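Local coordinates for protein Non-reducing end beta-L-arabinofuranosidase (Bacteroides thetaiotaomicron, PDB 5MQO) that probably hydrolyses glycosidic bonds as a GH127-family glycoside hydrolase linked to plant pectin breakdown, with aceric acidase activity proposed, at residues 42-47 and 487-492. Sequence-based numbering, arbitrary orientation.
Sequences DAVHWT and GANTLT
Trp46 lays the benzo end of its indole along Gly487 and Asn489, with CZ3 4.0 Å from Gly487 CA and CE3 just as near Asn489 CB. Ala488 O meets the indole at its edge, near the ring plane, 3.4 Å from Trp46 CE3. Trp46 CG stands anti to the carbonyl carbon (chi1 -59°), beside the backbone N; the residue shares its face of the sheet with Val44, Asn489 and Leu491. Trp51, from helix 50-69, stacks on the indole. Replacing Trp46 with an alanine is likely to open a gap beside Gly487 and Asn489 and leave Trp51 without its stacking partner. Further along this face Val44 CG2 touches Leu491 CD1 at 3.7 Å, and both side chains reach Tyr474. The Asn489 amide is turned 59° from the indole plane; its OD1 accepts a hydrogen bond from the Tyr474 hydroxyl, while ND2 makes weak bonds to Gly487 O and Gln505. On the other face Thr490 OG1 lies 3.7 Å from His45 CB and oblique to the imidazole. The backbones run antiparallel. His45 and Thr490 exchange two hydrogen bonds, Thr490 N to His45 O (3.0 Å) and a return bond from His45 N to Thr490 O; Thr492 N to Ala43 O extends the ladder. At the far end Thr47 N bonds to Ala488 O at 3.1 Å, nearly straight at the hydrogen (170°) but from above the carbonyl plane. Strand 44-46, part of the GH127 catalytic region, thus becomes an edge strand of the antiparallel sheet of the middle domain, beside strand 489-494, joining helical and beta parts through a backbone ladder.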
loop_
_atom_site.group_PDB
_atom_site.type_symbol
_atom_site.label_atom_id
_atom_site.label_comp_id
_atom_site.label_asym_id
_atom_site.label_seq_id
_atom_site.Cartn_x
_atom_site.Cartn_y
_atom_site.Cartn_z
ATOM N N ASP A 42 -7.793 -17.303 3.222
ATOM C CA ASP A 42 -9.225 -17.526 3.540
ATOM C C ASP A 42 -9.684 -17.233 4.997
ATOM O O ASP A 42 -10.905 -17.262 5.303
ATOM C CB ASP A 42 -9.630 -18.972 3.155
ATOM C CG ASP A 42 -8.811 -20.087 3.895
ATOM O OD1 ASP A 42 -7.744 -19.858 4.508
ATOM O OD2 ASP A 42 -9.253 -21.243 3.826
ATOM N N ALA A 43 -8.731 -16.911 5.871
ATOM C CA ALA A 43 -8.980 -16.793 7.316
ATOM C C ALA A 43 -9.671 -15.524 7.803
ATOM O O ALA A 43 -10.341 -15.570 8.823
ATOM C CB ALA A 43 -7.673 -16.949 8.068
ATOM N N VAL A 44 -9.494 -14.399 7.112
ATOM C CA VAL A 44 -10.020 -13.120 7.583
ATOM C C VAL A 44 -11.078 -12.645 6.593
ATOM O O VAL A 44 -10.805 -12.593 5.401
ATOM C CB VAL A 44 -8.887 -12.070 7.745
ATOM C CG1 VAL A 44 -9.419 -10.739 8.263
ATOM C CG2 VAL A 44 -7.803 -12.584 8.695
ATOM N N HIS A 45 -12.299 -12.361 7.072
ATOM C CA HIS A 45 -13.327 -11.640 6.285
ATOM C C HIS A 45 -13.627 -10.293 6.956
ATOM O O HIS A 45 -13.915 -10.261 8.145
ATOM C CB HIS A 45 -14.694 -12.356 6.220
ATOM C CG HIS A 45 -14.651 -13.825 5.934
ATOM N ND1 HIS A 45 -13.606 -14.452 5.290
ATOM C CD2 HIS A 45 -15.581 -14.783 6.153
ATOM C CE1 HIS A 45 -13.875 -15.741 5.165
ATOM N NE2 HIS A 45 -15.072 -15.962 5.672
ATOM N N TRP A 46 -13.606 -9.205 6.186
ATOM C CA TRP A 46 -14.227 -7.952 6.623
ATOM C C TRP A 46 -15.729 -8.207 6.814
ATOM O O TRP A 46 -16.338 -8.944 6.025
ATOM C CB TRP A 46 -14.086 -6.806 5.592
ATOM C CG TRP A 46 -12.714 -6.419 5.232
ATOM C CD1 TRP A 46 -12.174 -6.386 3.969
ATOM C CD2 TRP A 46 -11.671 -6.012 6.127
ATOM N NE1 TRP A 46 -10.860 -5.974 4.029
ATOM C CE2 TRP A 46 -10.527 -5.736 5.337
ATOM C CE3 TRP A 46 -11.593 -5.851 7.513
ATOM C CZ2 TRP A 46 -9.329 -5.308 5.884
ATOM C CZ3 TRP A 46 -10.391 -5.431 8.067
ATOM C CH2 TRP A 46 -9.272 -5.157 7.247
ATOM N N THR A 47 -16.294 -7.548 7.833
ATOM C CA THR A 47 -17.707 -7.581 8.165
ATOM C C THR A 47 -18.318 -6.176 8.018
ATOM O O THR A 47 -18.609 -5.774 6.905
ATOM C CB THR A 47 -17.920 -8.166 9.581
ATOM O OG1 THR A 47 -17.165 -7.418 10.530
ATOM C CG2 THR A 47 -17.438 -9.595 9.648
ATOM N N GLY A 487 -10.187 -2.979 11.932
ATOM C CA GLY A 487 -11.362 -2.970 11.053
ATOM C C GLY A 487 -12.247 -4.156 11.425
ATOM O O GLY A 487 -11.749 -5.212 11.846
ATOM N N ALA A 488 -13.557 -3.982 11.281
ATOM C CA ALA A 488 -14.495 -5.003 11.695
ATOM C C ALA A 488 -14.269 -6.236 10.845
ATOM O O ALA A 488 -14.246 -6.126 9.621
ATOM C CB ALA A 488 -15.909 -4.508 11.526
ATOM N N ASN A 489 -14.087 -7.390 11.499
ATOM C CA ASN A 489 -13.759 -8.628 10.821
ATOM C C ASN A 489 -13.982 -9.893 11.669
ATOM O O ASN A 489 -14.036 -9.828 12.890
ATOM C CB ASN A 489 -12.285 -8.591 10.364
ATOM C CG ASN A 489 -11.294 -8.689 11.531
ATOM O OD1 ASN A 489 -11.223 -9.704 12.243
ATOM N ND2 ASN A 489 -10.510 -7.655 11.709
ATOM N N THR A 490 -14.073 -11.041 10.992
ATOM C CA THR A 490 -13.805 -12.340 11.610
ATOM C C THR A 490 -12.407 -12.853 11.238
ATOM O O THR A 490 -11.931 -12.631 10.132
ATOM C CB THR A 490 -14.815 -13.412 11.174
ATOM O OG1 THR A 490 -14.757 -13.565 9.757
ATOM C CG2 THR A 490 -16.219 -13.047 11.596
ATOM N N LEU A 491 -11.765 -13.542 12.178
ATOM C CA LEU A 491 -10.586 -14.353 11.915
ATOM C C LEU A 491 -10.794 -15.763 12.443
ATOM O O LEU A 491 -11.061 -15.922 13.634
ATOM C CB LEU A 491 -9.373 -13.759 12.613
ATOM C CG LEU A 491 -8.130 -14.646 12.777
ATOM C CD1 LEU A 491 -7.600 -15.114 11.428
ATOM C CD2 LEU A 491 -7.073 -13.864 13.523
ATOM N N THR A 492 -10.653 -16.761 11.559
ATOM C CA THR A 492 -10.564 -18.180 11.936
ATOM C C THR A 492 -9.293 -18.798 11.338
ATOM O O THR A 492 -9.211 -19.079 10.142
ATOM C CB THR A 492 -11.810 -18.978 11.504
ATOM O OG1 THR A 492 -11.835 -19.089 10.090
ATOM C CG2 THR A 492 -13.107 -18.262 11.920
#